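PDB 4NAR: putative uronate isomerase from Thermotoga maritima, which is of unproven function but belongs to the lactate racemase family and may interconvert the stereoisomers of a hydroxy acid. Local coordinates for residues Gly328-Asp333 against Ala388-Tyr393; Gly18-Val23 against Tyr53-Glu58; Gly161-Val166 against Gly244-Tyr249; Phe64-Ala69 against Val94-His99. One frame throughout, in Å; residues are numbered along the deposited sequence.

Along the chain the contacts come in the order 2, 4, 3, 1. Interactions 2, 4 and 3 cluster round the seven-stranded mixed sheet, their centres about 18 to 21 Å apart. Interaction 4 pairs the edge strand 94-97 with strand 63-68. Interaction 2 joins helices 12-24 and 45-58; from the far side of helix 45-58, Tyr53 packs on Phe64 and Val94 of interaction 4. Ile165 of interaction 3 also touches it, at Ala69. Interaction 1 lies apart, its centre about 33 Å from that of interaction 3 and about 49 Å from that of interaction 2. Three contacts build the half round the mixed sheet, and interaction 1 belongs to the part round the five-stranded parallel sheet.

Interaction 1 (Gly328-Asp333 against Ala388-Tyr393); sequences GYHCKD and AVNLGY
Gly328 and Val389 bring their backbones to 4.1 Å between CA atoms, and the two loops are tied by a bond from Tyr329 N to Val389 O (2.8 Å), the donor standing 38° out of the carbonyl plane. The return bond comes from a side chain: Asn390 ND2 reaches Tyr329 O at 2.9 Å, nearly straight at 167° and in its own amide plane. Asparagine suits this place twice over, since it also tolerates the positive phi of a Schellman C-prime residue. Leu391 lays CD2 over one face of the Tyr329 ring, 3.8 Å from its centroid in a CH-pi contact, while CD1 rests on Tyr329 CB. Val389 runs alongside, with CG2 3.9 Å from Tyr329 CD2. The ring reaches this apolar bed because CG is anti to the carbonyl carbon (chi1 -69°). Tyr329 OH is hydrogen-bonded to His352 NE2. With an alanine in place of Tyr329, Leu391 CD2 would probably face a gap and His352 would be left without its hydroxyl partner. Gly328, with positive phi, is the first residue beyond helix 318-327, and Asn390 closes helix 383-388 in its Schellman motif; helix 347-357 packs on Tyr329, and Gly392 enters the edge strand beside strand 373-379.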
loop_
_atom_site.group_PDB
_atom_site.type_symbol
_atom_site.label_atom_id
_atom_site.label_comp_id
_atom_site.label_asym_id
_atom_site.label_seq_id
_atom_site.Cartn_x
_atom_site.Cartn_y
_atom_site.Cartn_z
ATOM N N GLY A 328 20.332 4.051 5.541
ATOM C CA GLY A 328 20.530 4.207 4.106
ATOM C C GLY A 328 20.097 2.970 3.321
ATOM O O GLY A 328 19.634 1.957 3.891
ATOM N N TYR A 329 20.265 3.027 2.002
ATOM C CA TYR A 329 19.701 1.993 1.138
ATOM C C TYR A 329 20.709 0.917 0.751
ATOM O O TYR A 329 21.710 1.192 0.092
ATOM C CB TYR A 329 19.068 2.639 -0.090
ATOM C CG TYR A 329 17.809 3.426 0.234
ATOM C CD1 TYR A 329 16.552 2.815 0.177
ATOM C CD2 TYR A 329 17.872 4.767 0.594
ATOM C CE1 TYR A 329 15.386 3.527 0.470
ATOM C CE2 TYR A 329 16.717 5.490 0.878
ATOM C CZ TYR A 329 15.470 4.860 0.815
ATOM O OH TYR A 329 14.308 5.553 1.105
ATOM N N HIS A 330 20.417 -0.320 1.146
ATOM C CA HIS A 330 21.357 -1.423 1.000
ATOM C C HIS A 330 20.644 -2.740 0.717
ATOM O O HIS A 330 19.419 -2.829 0.847
ATOM C CB HIS A 330 22.156 -1.590 2.292
ATOM C CG HIS A 330 22.929 -0.371 2.697
ATOM N ND1 HIS A 330 24.239 -0.170 2.330
ATOM C CD2 HIS A 330 22.575 0.702 3.455
ATOM C CE1 HIS A 330 24.669 0.976 2.842
ATOM N NE2 HIS A 330 23.678 1.523 3.522
ATOM N N CYS A 331 21.426 -3.760 0.348
ATOM C CA CYS A 331 20.897 -5.080 0.021
ATOM C C CYS A 331 20.533 -5.833 1.298
ATOM O O CYS A 331 20.893 -5.415 2.414
ATOM C CB CYS A 331 21.919 -5.893 -0.797
ATOM S SG CYS A 331 23.422 -6.410 0.138
ATOM N N LYS A 332 19.836 -6.955 1.118
ATOM C CA LYS A 332 19.307 -7.718 2.239
ATOM C C LYS A 332 20.386 -8.188 3.200
ATOM O O LYS A 332 20.203 -8.108 4.421
ATOM C CB LYS A 332 18.500 -8.919 1.751
ATOM C CG LYS A 332 17.539 -9.456 2.805
ATOM C CD LYS A 332 17.260 -10.931 2.601
ATOM C CE LYS A 332 16.751 -11.206 1.207
ATOM N NZ LYS A 332 15.972 -12.485 1.146
ATOM N N ASP A 333 21.501 -8.677 2.663
ATOM C CA ASP A 333 22.559 -9.225 3.512
ATOM C C ASP A 333 23.291 -8.159 4.324
ATOM O O ASP A 333 23.710 -8.419 5.453
ATOM C CB ASP A 333 23.533 -10.107 2.719
ATOM C CG ASP A 333 22.949 -11.482 2.408
ATOM O OD1 ASP A 333 21.927 -11.872 3.029
ATOM O OD2 ASP A 333 23.516 -12.177 1.535
ATOM N N ALA A 388 24.426 10.321 0.452
ATOM C CA ALA A 388 24.415 10.082 1.898
ATOM C C ALA A 388 23.605 8.837 2.274
ATOM O O ALA A 388 23.964 8.122 3.210
ATOM C CB ALA A 388 23.873 11.314 2.642
ATOM N N VAL A 389 22.520 8.573 1.540
ATOM C CA VAL A 389 21.657 7.420 1.834
ATOM C C VAL A 389 21.904 6.313 0.825
ATOM O O VAL A 389 21.093 5.377 0.687
ATOM C CB VAL A 389 20.146 7.805 1.863
ATOM C CG1 VAL A 389 19.904 8.874 2.930
ATOM C CG2 VAL A 389 19.638 8.290 0.461
ATOM N N ASN A 390 23.025 6.439 0.109
ATOM C CA ASN A 390 23.490 5.386 -0.805
ATOM C C ASN A 390 22.653 5.227 -2.100
ATOM O O ASN A 390 22.594 4.143 -2.704
ATOM C CB ASN A 390 23.600 4.047 -0.068
ATOM C CG ASN A 390 24.697 3.168 -0.627
ATOM O OD1 ASN A 390 25.769 3.664 -1.017
ATOM N ND2 ASN A 390 24.437 1.848 -0.685
ATOM N N LEU A 391 22.039 6.323 -2.531
ATOM C CA LEU A 391 21.263 6.342 -3.770
ATOM C C LEU A 391 21.915 7.272 -4.818
ATOM O O LEU A 391 22.687 8.174 -4.466
ATOM C CB LEU A 391 19.828 6.798 -3.471
ATOM C CG LEU A 391 18.713 5.738 -3.435
ATOM C CD1 LEU A 391 19.221 4.354 -3.080
ATOM C CD2 LEU A 391 17.542 6.155 -2.508
ATOM N N GLY A 392 21.591 7.062 -6.096
ATOM C CA GLY A 392 22.075 7.930 -7.157
ATOM C C GLY A 392 21.284 9.227 -7.262
ATOM O O GLY A 392 20.279 9.412 -6.558
ATOM N N TYR A 393 21.728 10.125 -8.150
ATOM C CA TYR A 393 21.059 11.417 -8.352
ATOM C C TYR A 393 21.025 11.833 -9.824
ATOM O O TYR A 393 21.971 11.589 -10.572
ATOM C CB TYR A 393 21.751 12.524 -7.543
ATOM C CG TYR A 393 21.220 13.928 -7.813
ATOM C CD1 TYR A 393 21.806 14.754 -8.778
ATOM C CD2 TYR A 393 20.124 14.425 -7.103
ATOM C CE1 TYR A 393 21.310 16.032 -9.023
ATOM C CE2 TYR A 393 19.628 15.705 -7.337
ATOM C CZ TYR A 393 20.228 16.503 -8.293
ATOM O OH TYR A 393 19.729 17.767 -8.520
#

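Interaction 2 (Gly18-Val23 against Tyr53-Glu58)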
loop_
_atom_site.group_PDB
_atom_site.type_symbol
_atom_site.label_atom_id
_atom_site.label_comp_id
_atom_site.label_asym_id
_atom_site.label_seq_id
_atom_site.Cartn_x
_atom_site.Cartn_y
_atom_site.Cartn_z
ATOM N N GLY A 18 -25.691 -1.410 -7.563
ATOM C CA GLY A 18 -25.083 -2.288 -6.577
ATOM C C GLY A 18 -25.204 -1.734 -5.166
ATOM O O GLY A 18 -25.622 -2.443 -4.247
ATOM N N LEU A 19 -24.856 -0.461 -4.996
ATOM C CA LEU A 19 -24.904 0.176 -3.681
ATOM C C LEU A 19 -26.334 0.322 -3.167
ATOM O O LEU A 19 -26.586 0.189 -1.962
ATOM C CB LEU A 19 -24.195 1.534 -3.708
ATOM C CG LEU A 19 -22.699 1.482 -4.080
ATOM C CD1 LEU A 19 -22.069 2.876 -4.042
ATOM C CD2 LEU A 19 -21.911 0.507 -3.194
ATOM N N SER A 20 -27.265 0.601 -4.079
ATOM C CA SER A 20 -28.671 0.696 -3.699
ATOM C C SER A 20 -29.112 -0.650 -3.130
ATOM O O SER A 20 -29.753 -0.722 -2.076
ATOM C CB SER A 20 -29.542 1.067 -4.904
ATOM O OG SER A 20 -30.723 1.738 -4.485
ATOM N N LYS A 21 -28.734 -1.709 -3.841
ATOM C CA LYS A 21 -29.048 -3.074 -3.454
ATOM C C LYS A 21 -28.507 -3.383 -2.052
ATOM O O LYS A 21 -29.252 -3.840 -1.176
ATOM C CB LYS A 21 -28.466 -4.036 -4.492
ATOM C CG LYS A 21 -28.722 -5.512 -4.222
ATOM C CD LYS A 21 -28.166 -6.377 -5.359
ATOM C CE LYS A 21 -28.439 -7.862 -5.117
ATOM N NZ LYS A 21 -27.618 -8.751 -6.000
ATOM N N LEU A 22 -27.217 -3.113 -1.842
ATOM C CA LEU A 22 -26.567 -3.328 -0.544
ATOM C C LEU A 22 -27.237 -2.566 0.620
ATOM O O LEU A 22 -27.437 -3.132 1.708
ATOM C CB LEU A 22 -25.083 -2.966 -0.645
ATOM C CG LEU A 22 -24.332 -2.618 0.640
ATOM C CD1 LEU A 22 -23.956 -3.871 1.418
ATOM C CD2 LEU A 22 -23.100 -1.809 0.294
ATOM N N VAL A 23 -27.582 -1.297 0.381
ATOM C CA VAL A 23 -28.234 -0.453 1.385
ATOM C C VAL A 23 -29.652 -0.932 1.683
ATOM O O VAL A 23 -30.107 -0.907 2.831
ATOM C CB VAL A 23 -28.280 1.027 0.939
ATOM C CG1 VAL A 23 -29.253 1.828 1.810
ATOM C CG2 VAL A 23 -26.877 1.640 0.990
ATOM N N TYR A 53 -23.265 7.224 0.713
ATOM C CA TYR A 53 -23.774 8.216 1.658
ATOM C C TYR A 53 -25.158 8.716 1.254
ATOM O O TYR A 53 -26.033 8.866 2.097
ATOM C CB TYR A 53 -22.796 9.384 1.763
ATOM C CG TYR A 53 -23.317 10.626 2.464
ATOM C CD1 TYR A 53 -23.495 10.652 3.847
ATOM C CD2 TYR A 53 -23.580 11.797 1.748
ATOM C CE1 TYR A 53 -23.949 11.801 4.492
ATOM C CE2 TYR A 53 -24.031 12.952 2.387
ATOM C CZ TYR A 53 -24.212 12.945 3.754
ATOM O OH TYR A 53 -24.662 14.083 4.389
ATOM N N ARG A 54 -25.346 8.965 -0.040
ATOM C CA ARG A 54 -26.611 9.479 -0.539
ATOM C C ARG A 54 -27.768 8.528 -0.205
ATOM O O ARG A 54 -28.765 8.926 0.408
ATOM C CB ARG A 54 -26.521 9.699 -2.044
ATOM C CG ARG A 54 -27.278 10.917 -2.529
ATOM C CD ARG A 54 -28.610 10.554 -3.179
ATOM N NE ARG A 54 -28.991 11.575 -4.152
ATOM C CZ ARG A 54 -28.664 11.535 -5.442
ATOM N NH1 ARG A 54 -27.966 10.508 -5.922
ATOM N NH2 ARG A 54 -29.038 12.520 -6.254
ATOM N N PHE A 55 -27.611 7.269 -0.605
ATOM C CA PHE A 55 -28.589 6.227 -0.322
ATOM C C PHE A 55 -28.793 6.000 1.167
ATOM O O PHE A 55 -29.907 5.697 1.607
ATOM C CB PHE A 55 -28.164 4.922 -0.991
ATOM C CG PHE A 55 -28.135 5.000 -2.492
ATOM C CD1 PHE A 55 -29.045 5.798 -3.177
ATOM C CD2 PHE A 55 -27.190 4.290 -3.221
ATOM C CE1 PHE A 55 -29.023 5.875 -4.566
ATOM C CE2 PHE A 55 -27.161 4.362 -4.610
ATOM C CZ PHE A 55 -28.079 5.156 -5.281
ATOM N N LEU A 56 -27.717 6.126 1.938
ATOM C CA LEU A 56 -27.826 6.012 3.385
ATOM C C LEU A 56 -28.679 7.134 3.972
ATOM O O LEU A 56 -29.442 6.901 4.912
ATOM C CB LEU A 56 -26.446 6.005 4.044
ATOM C CG LEU A 56 -25.907 4.678 4.575
ATOM C CD1 LEU A 56 -26.738 3.493 4.090
ATOM C CD2 LEU A 56 -24.453 4.529 4.172
ATOM N N LEU A 57 -28.547 8.343 3.431
ATOM C CA LEU A 57 -29.388 9.450 3.873
ATOM C C LEU A 57 -30.872 9.123 3.683
ATOM O O LEU A 57 -31.675 9.313 4.602
ATOM C CB LEU A 57 -29.049 10.730 3.119
ATOM C CG LEU A 57 -27.996 11.634 3.748
ATOM C CD1 LEU A 57 -27.921 12.946 2.978
ATOM C CD2 LEU A 57 -28.292 11.882 5.230
ATOM N N GLU A 58 -31.220 8.615 2.499
ATOM C CA GLU A 58 -32.609 8.299 2.140
ATOM C C GLU A 58 -33.263 7.264 3.056
ATOM O O GLU A 58 -34.490 7.209 3.156
ATOM C CB GLU A 58 -32.708 7.840 0.676
ATOM C CG GLU A 58 -32.695 8.977 -0.337
ATOM C CD GLU A 58 -32.246 8.525 -1.728
ATOM O OE1 GLU A 58 -32.244 7.296 -1.996
ATOM O OE2 GLU A 58 -31.885 9.404 -2.552
#
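Phe55 presents one face of its ring to Ser20, whose CB lies over it 4.1 Å from Phe55 CE2. The same ring reaches the backbone of the opposing helix, with Phe55 CD2 3.8 Å from Ser20 N, so a small residue such as serine lets the aromatic group come right up to the main chain. Leu19 adds its CB, 4.1 Å from Phe55 CD2. One turn further on, Val23 takes over: its CG2 touches Leu56 CD1 at 3.6 Å and Phe55 CB at 4.0 Å. With CG1 anti to the backbone N (chi1 166°), both methyls of Val23 meet Leu56 CD1. A serine in its place has neither methyl and would probably leave Leu56 CD1 and Phe55 CB without their apolar partner, with a hydroxyl set among hydrocarbon. The helix segments run in the same general direction, their axes 9.7 Å apart and crossing at -37°. Leu19 and Leu22 turn to strand 217-227, so helix 12-24 packs against the sheet as well as against helix 45-58. No hydrogen bond crosses between the segments; cohesion rests on shape and on the burial of hydrocarbon, with Phe55 and Val23 contributing most of the area.

Interaction 3 (Gly161-Val166 against Gly244-Tyr249). With ACT (acetate ion), chain E; SO4 (sulfate ion), chain C.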
loop_
_atom_site.group_PDB
_atom_site.type_symbol
_atom_site.label_atom_id
_atom_site.label_comp_id
_atom_site.label_asym_id
_atom_site.label_seq_id
_atom_site.Cartn_x
_atom_site.Cartn_y
_atom_site.Cartn_z
ATOM N N GLY A 161 -5.521 -4.462 -1.225
ATOM C CA GLY A 161 -6.955 -4.690 -1.138
ATOM C C GLY A 161 -7.346 -5.707 -0.086
ATOM O O GLY A 161 -6.491 -6.254 0.626
ATOM N N GLY A 162 -8.643 -5.971 0.005
ATOM C CA GLY A 162 -9.142 -6.826 1.065
ATOM C C GLY A 162 -8.652 -6.387 2.439
ATOM O O GLY A 162 -8.667 -5.190 2.768
ATOM N N LEU A 163 -8.194 -7.354 3.234
ATOM C CA LEU A 163 -7.812 -7.068 4.614
ATOM C C LEU A 163 -6.574 -6.161 4.742
ATOM O O LEU A 163 -6.228 -5.727 5.849
ATOM C CB LEU A 163 -7.639 -8.376 5.387
ATOM C CG LEU A 163 -8.978 -9.107 5.551
ATOM C CD1 LEU A 163 -8.768 -10.570 6.001
ATOM C CD2 LEU A 163 -9.876 -8.330 6.542
ATOM N N LYS A 164 -5.920 -5.849 3.623
ATOM C CA LYS A 164 -4.792 -4.931 3.701
ATOM C C LYS A 164 -5.257 -3.539 4.178
ATOM O O LYS A 164 -4.494 -2.784 4.793
ATOM C CB LYS A 164 -4.023 -4.826 2.381
ATOM C CG LYS A 164 -2.640 -4.175 2.575
ATOM C CD LYS A 164 -2.152 -3.402 1.331
ATOM C CE LYS A 164 -0.730 -2.808 1.529
ATOM N NZ LYS A 164 -0.749 -1.396 2.061
ATOM N N ILE A 165 -6.518 -3.209 3.914
ATOM C CA ILE A 165 -7.055 -1.967 4.424
ATOM C C ILE A 165 -7.160 -1.967 5.957
ATOM O O ILE A 165 -7.123 -0.903 6.584
ATOM C CB ILE A 165 -8.412 -1.630 3.792
ATOM C CG1 ILE A 165 -8.830 -0.203 4.179
ATOM C CG2 ILE A 165 -9.467 -2.646 4.203
ATOM C CD1 ILE A 165 -9.880 0.407 3.251
ATOM N N VAL A 166 -7.285 -3.143 6.573
ATOM C CA VAL A 166 -7.295 -3.197 8.028
ATOM C C VAL A 166 -5.849 -3.167 8.541
ATOM O O VAL A 166 -5.500 -2.359 9.409
ATOM C CB VAL A 166 -8.014 -4.458 8.560
ATOM C CG1 VAL A 166 -7.991 -4.467 10.092
ATOM C CG2 VAL A 166 -9.448 -4.540 8.029
ATOM N N GLY A 244 -16.022 -12.803 3.506
ATOM C CA GLY A 244 -16.321 -11.981 2.354
ATOM C C GLY A 244 -15.077 -11.273 1.853
ATOM O O GLY A 244 -14.852 -11.171 0.630
ATOM N N PHE A 245 -14.274 -10.780 2.797
ATOM C CA PHE A 245 -13.056 -10.054 2.467
ATOM C C PHE A 245 -12.142 -10.966 1.658
ATOM O O PHE A 245 -11.554 -10.546 0.655
ATOM C CB PHE A 245 -12.334 -9.630 3.743
ATOM C CG PHE A 245 -12.542 -8.196 4.116
ATOM C CD1 PHE A 245 -13.541 -7.825 5.015
ATOM C CD2 PHE A 245 -11.712 -7.206 3.587
ATOM C CE1 PHE A 245 -13.717 -6.494 5.365
ATOM C CE2 PHE A 245 -11.880 -5.866 3.937
ATOM C CZ PHE A 245 -12.873 -5.512 4.831
ATOM N N LEU A 246 -12.023 -12.210 2.124
ATOM C CA LEU A 246 -11.237 -13.248 1.452
ATOM C C LEU A 246 -11.720 -13.532 0.020
ATOM O O LEU A 246 -10.913 -13.564 -0.912
ATOM C CB LEU A 246 -11.227 -14.532 2.298
ATOM C CG LEU A 246 -10.046 -14.709 3.273
ATOM C CD1 LEU A 246 -9.477 -13.381 3.762
ATOM C CD2 LEU A 246 -10.415 -15.585 4.477
ATOM N N ARG A 247 -13.028 -13.730 -0.155
ATOM C CA ARG A 247 -13.601 -13.990 -1.484
ATOM C C ARG A 247 -13.392 -12.819 -2.460
ATOM O O ARG A 247 -12.895 -13.002 -3.575
ATOM C CB ARG A 247 -15.100 -14.287 -1.375
ATOM C CG ARG A 247 -15.448 -15.637 -0.727
ATOM C CD ARG A 247 -16.953 -15.916 -0.845
ATOM N NE ARG A 247 -17.726 -14.955 -0.059
ATOM C CZ ARG A 247 -18.098 -15.161 1.203
ATOM N NH1 ARG A 247 -17.788 -16.304 1.810
ATOM N NH2 ARG A 247 -18.790 -14.236 1.859
ATOM N N ALA A 248 -13.789 -11.622 -2.024
ATOM C CA ALA A 248 -13.661 -10.409 -2.833
ATOM C C ALA A 248 -12.212 -10.144 -3.235
ATOM O O ALA A 248 -11.944 -9.751 -4.386
ATOM C CB ALA A 248 -14.253 -9.194 -2.100
ATOM N N TYR A 249 -11.288 -10.376 -2.298
ATOM C CA TYR A 249 -9.840 -10.243 -2.559
ATOM C C TYR A 249 -9.330 -11.226 -3.612
ATOM O O TYR A 249 -8.495 -10.866 -4.450
ATOM C CB TYR A 249 -9.024 -10.424 -1.266
ATOM C CG TYR A 249 -7.519 -10.555 -1.458
ATOM C CD1 TYR A 249 -6.748 -9.462 -1.823
ATOM C CD2 TYR A 249 -6.878 -11.772 -1.269
ATOM C CE1 TYR A 249 -5.373 -9.573 -1.995
ATOM C CE2 TYR A 249 -5.501 -11.901 -1.438
ATOM C CZ TYR A 249 -4.751 -10.799 -1.797
ATOM O OH TYR A 249 -3.381 -10.927 -1.962
HETATM C C ACT E . -5.789 -1.045 0.619
HETATM O O ACT E . -4.936 -1.907 0.343
HETATM O OXT ACT E . -6.845 -1.143 -0.030
HETATM C CH3 ACT E . -5.535 0.019 1.654
HETATM S S SO4 C . 0.105 1.153 -0.352
HETATM O O1 SO4 C . -0.900 0.069 -0.381
HETATM O O2 SO4 C . -0.400 2.269 0.471
HETATM O O3 SO4 C . 1.392 0.709 0.210
HETATM O O4 SO4 C . 0.300 1.604 -1.733
HETATM O O HOH W 1 -8.600 -9.988 2.086
#
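Two successive glycines with positive phi, Gly161 and Gly162, let the loop backbone approach the helix closely: Gly162 CA is 4.3 Å from Tyr249 CB, where a side chain at Gly162 would collide. The Phe245 ring lies beside Gly162 and Leu163, its edge turned to the loop backbone with CD2 3.4 Å from Gly162 C. Over one face of the ring sits Leu163 CD2, 3.8 Å from the centroid in a CH-pi contact, and the other methyl, CD1, reaches Leu246 CD1 at 3.7 Å. Ile165 CG2 meets the ring edge at Phe245 CE2. No direct hydrogen bond joins the segments; a water accepts from Leu163 N (2.9 Å) and gives a weak bond to Phe245 O. On its other side the loop faces two bound anions. Gly161 N donates to an acetate oxygen at 3.1 Å. Lys164 leads away from the helix, and a bend at its last torsion (chi4 -92°) brings NZ to 2.9 Å from sulfate O1. Arg41 bonds both ions, probably guests from the crystallisation liquor; His154 also holds the sulfate and Gly150 N the acetate. Bare glycine N-H, lysine and arginine are consistent with a glycine-rich anion-binding pocket.

Interaction 4 (Phe64-Ala69 against Val94-His99)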
loop_
_atom_site.group_PDB
_atom_site.type_symbol
_atom_site.label_atom_id
_atom_site.label_comp_id
_atom_site.label_asym_id
_atom_site.label_seq_id
_atom_site.Cartn_x
_atom_site.Cartn_y
_atom_site.Cartn_z
ATOM N N PHE A 64 -22.490 9.665 9.811
ATOM C CA PHE A 64 -21.642 9.112 8.769
ATOM C C PHE A 64 -20.201 9.454 9.128
ATOM O O PHE A 64 -19.731 10.574 8.889
ATOM C CB PHE A 64 -22.029 9.738 7.429
ATOM C CG PHE A 64 -21.354 9.116 6.238
ATOM C CD1 PHE A 64 -20.169 9.651 5.731
ATOM C CD2 PHE A 64 -21.917 8.001 5.611
ATOM C CE1 PHE A 64 -19.547 9.066 4.610
ATOM C CE2 PHE A 64 -21.312 7.408 4.498
ATOM C CZ PHE A 64 -20.131 7.939 3.989
ATOM N N HIS A 65 -19.517 8.501 9.746
ATOM C CA HIS A 65 -18.130 8.685 10.145
ATOM C C HIS A 65 -17.187 8.079 9.102
ATOM O O HIS A 65 -17.500 7.058 8.483
ATOM C CB HIS A 65 -17.901 8.036 11.502
ATOM C CG HIS A 65 -18.589 8.746 12.633
ATOM N ND1 HIS A 65 -17.914 9.560 13.520
ATOM C CD2 HIS A 65 -19.883 8.755 13.024
ATOM C CE1 HIS A 65 -18.765 10.041 14.408
ATOM N NE2 HIS A 65 -19.966 9.573 14.130
ATOM N N THR A 66 -16.031 8.704 8.891
ATOM C CA THR A 66 -15.036 8.112 8.001
ATOM C C THR A 66 -13.681 7.964 8.672
ATOM O O THR A 66 -13.356 8.714 9.595
ATOM C CB THR A 66 -14.898 8.878 6.653
ATOM O OG1 THR A 66 -13.773 9.782 6.704
ATOM C CG2 THR A 66 -16.220 9.612 6.312
ATOM N N LEU A 67 -12.906 6.981 8.214
ATOM C CA LEU A 67 -11.598 6.691 8.787
ATOM C C LEU A 67 -10.619 6.515 7.636
ATOM O O LEU A 67 -10.810 5.677 6.731
ATOM C CB LEU A 67 -11.622 5.408 9.638
ATOM C CG LEU A 67 -10.786 5.269 10.927
ATOM C CD1 LEU A 67 -10.496 3.805 11.192
ATOM C CD2 LEU A 67 -9.489 6.083 10.946
ATOM N N ASN A 68 -9.572 7.324 7.676
ATOM C CA ASN A 68 -8.516 7.255 6.701
ATOM C C ASN A 68 -7.582 6.096 7.031
ATOM O O ASN A 68 -6.863 6.145 8.037
ATOM C CB ASN A 68 -7.724 8.567 6.717
ATOM C CG ASN A 68 -6.606 8.575 5.693
ATOM O OD1 ASN A 68 -6.856 8.467 4.486
ATOM N ND2 ASN A 68 -5.361 8.697 6.168
ATOM N N ALA A 69 -7.583 5.065 6.185
ATOM C CA ALA A 69 -6.659 3.943 6.364
ATOM C C ALA A 69 -5.241 4.370 5.965
ATOM O O ALA A 69 -4.760 4.025 4.870
ATOM C CB ALA A 69 -7.106 2.729 5.546
ATOM N N VAL A 94 -21.760 14.165 8.951
ATOM C CA VAL A 94 -20.500 13.678 8.384
ATOM C C VAL A 94 -19.284 14.047 9.245
ATOM O O VAL A 94 -19.080 15.216 9.588
ATOM C CB VAL A 94 -20.316 14.177 6.935
ATOM C CG1 VAL A 94 -19.008 13.678 6.349
ATOM C CG2 VAL A 94 -21.494 13.715 6.084
ATOM N N PHE A 95 -18.484 13.041 9.598
ATOM C CA PHE A 95 -17.323 13.243 10.465
ATOM C C PHE A 95 -16.102 12.489 9.941
ATOM O O PHE A 95 -16.063 11.256 9.986
ATOM C CB PHE A 95 -17.631 12.771 11.890
ATOM C CG PHE A 95 -18.851 13.423 12.500
ATOM C CD1 PHE A 95 -20.099 12.822 12.399
ATOM C CD2 PHE A 95 -18.750 14.637 13.178
ATOM C CE1 PHE A 95 -21.227 13.412 12.962
ATOM C CE2 PHE A 95 -19.879 15.237 13.754
ATOM C CZ PHE A 95 -21.117 14.626 13.640
ATOM N N PHE A 96 -15.112 13.230 9.445
ATOM C CA PHE A 96 -13.866 12.629 8.979
ATOM C C PHE A 96 -12.970 12.318 10.168
ATOM O O PHE A 96 -12.957 13.067 11.147
ATOM C CB PHE A 96 -13.105 13.588 8.057
ATOM C CG PHE A 96 -13.896 14.053 6.859
ATOM C CD1 PHE A 96 -14.611 13.144 6.084
ATOM C CD2 PHE A 96 -13.935 15.413 6.508
ATOM C CE1 PHE A 96 -15.353 13.588 4.955
ATOM C CE2 PHE A 96 -14.663 15.858 5.395
ATOM C CZ PHE A 96 -15.375 14.950 4.616
ATOM N N HIS A 97 -12.207 11.230 10.073
ATOM C CA HIS A 97 -11.198 10.917 11.081
ATOM C C HIS A 97 -9.894 10.500 10.399
ATOM O O HIS A 97 -9.889 9.729 9.429
ATOM C CB HIS A 97 -11.651 9.794 12.041
ATOM C CG HIS A 97 -12.974 10.049 12.713
ATOM N ND1 HIS A 97 -13.080 10.724 13.905
ATOM C CD2 HIS A 97 -14.234 9.697 12.352
ATOM C CE1 HIS A 97 -14.362 10.788 14.260
ATOM N NE2 HIS A 97 -15.074 10.177 13.340
ATOM N N ASN A 98 -8.785 11.020 10.904
ATOM C CA ASN A 98 -7.503 10.433 10.566
ATOM C C ASN A 98 -7.236 9.236 11.487
ATOM O O ASN A 98 -7.773 9.155 12.612
ATOM C CB ASN A 98 -6.365 11.457 10.682
ATOM C CG ASN A 98 -6.217 12.310 9.434
ATOM O OD1 ASN A 98 -5.684 11.862 8.412
ATOM N ND2 ASN A 98 -6.692 13.551 9.509
ATOM N N HIS A 99 -6.427 8.300 10.995
ATOM C CA HIS A 99 -5.929 7.203 11.824
ATOM C C HIS A 99 -4.754 7.760 12.643
ATOM O O HIS A 99 -4.147 8.751 12.242
ATOM C CB HIS A 99 -5.500 6.019 10.938
ATOM C CG HIS A 99 -4.931 4.864 11.708
ATOM N ND1 HIS A 99 -5.455 4.425 12.896
ATOM C CD2 HIS A 99 -3.869 4.050 11.428
ATOM C CE1 HIS A 99 -4.741 3.392 13.340
ATOM N NE2 HIS A 99 -3.785 3.152 12.461
HETATM O O HOH W 2 -4.682 9.369 8.926
#
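A water is gripped by three groups where the strands part: it accepts from Asn68 ND2 and from His99 N, each at 2.9 Å, and donates to Asn98 OD1 at 2.7 Å. Asparagine suits both positions, since its amide can offer a donor or an acceptor; Asn98 OD1 also takes a bond from Met76 N. Earlier in the strands the main chains pair in parallel: Phe64 O receives Phe95 N, and Thr66 N donates to Phe95 O at 2.8 Å. Beyond these the pairing loosens: His97 N makes only a weak bond to Thr66 O, though Asn68 N still donates to His97 O (3.0 Å). Strands 63-68 and 94-97 are linked through helix 78-85, a beta-alpha-beta unit whose second strand forms an edge of the seven-stranded sheet. On one face of that sheet His65, Phe95 and His97 form an aromatic cluster. His65 ND1 and His97 NE2 share an almost straight hydrogen bond of 2.9 Å (176°), and with CG anti to the carbonyl carbon in both (chi1 -69° in His65) the rings meet rim to rim, planes 8° apart. Phe95 stacks offset on a face of His65, centroids 4.8 Å apart, while Glu63 binds NE2, so bonds fix the ring at both nitrogens. On the other face Thr66 OG1 lies 3.5 Å from Phe96 CD1 and bonds His36, while Phe81 stacks on Phe96.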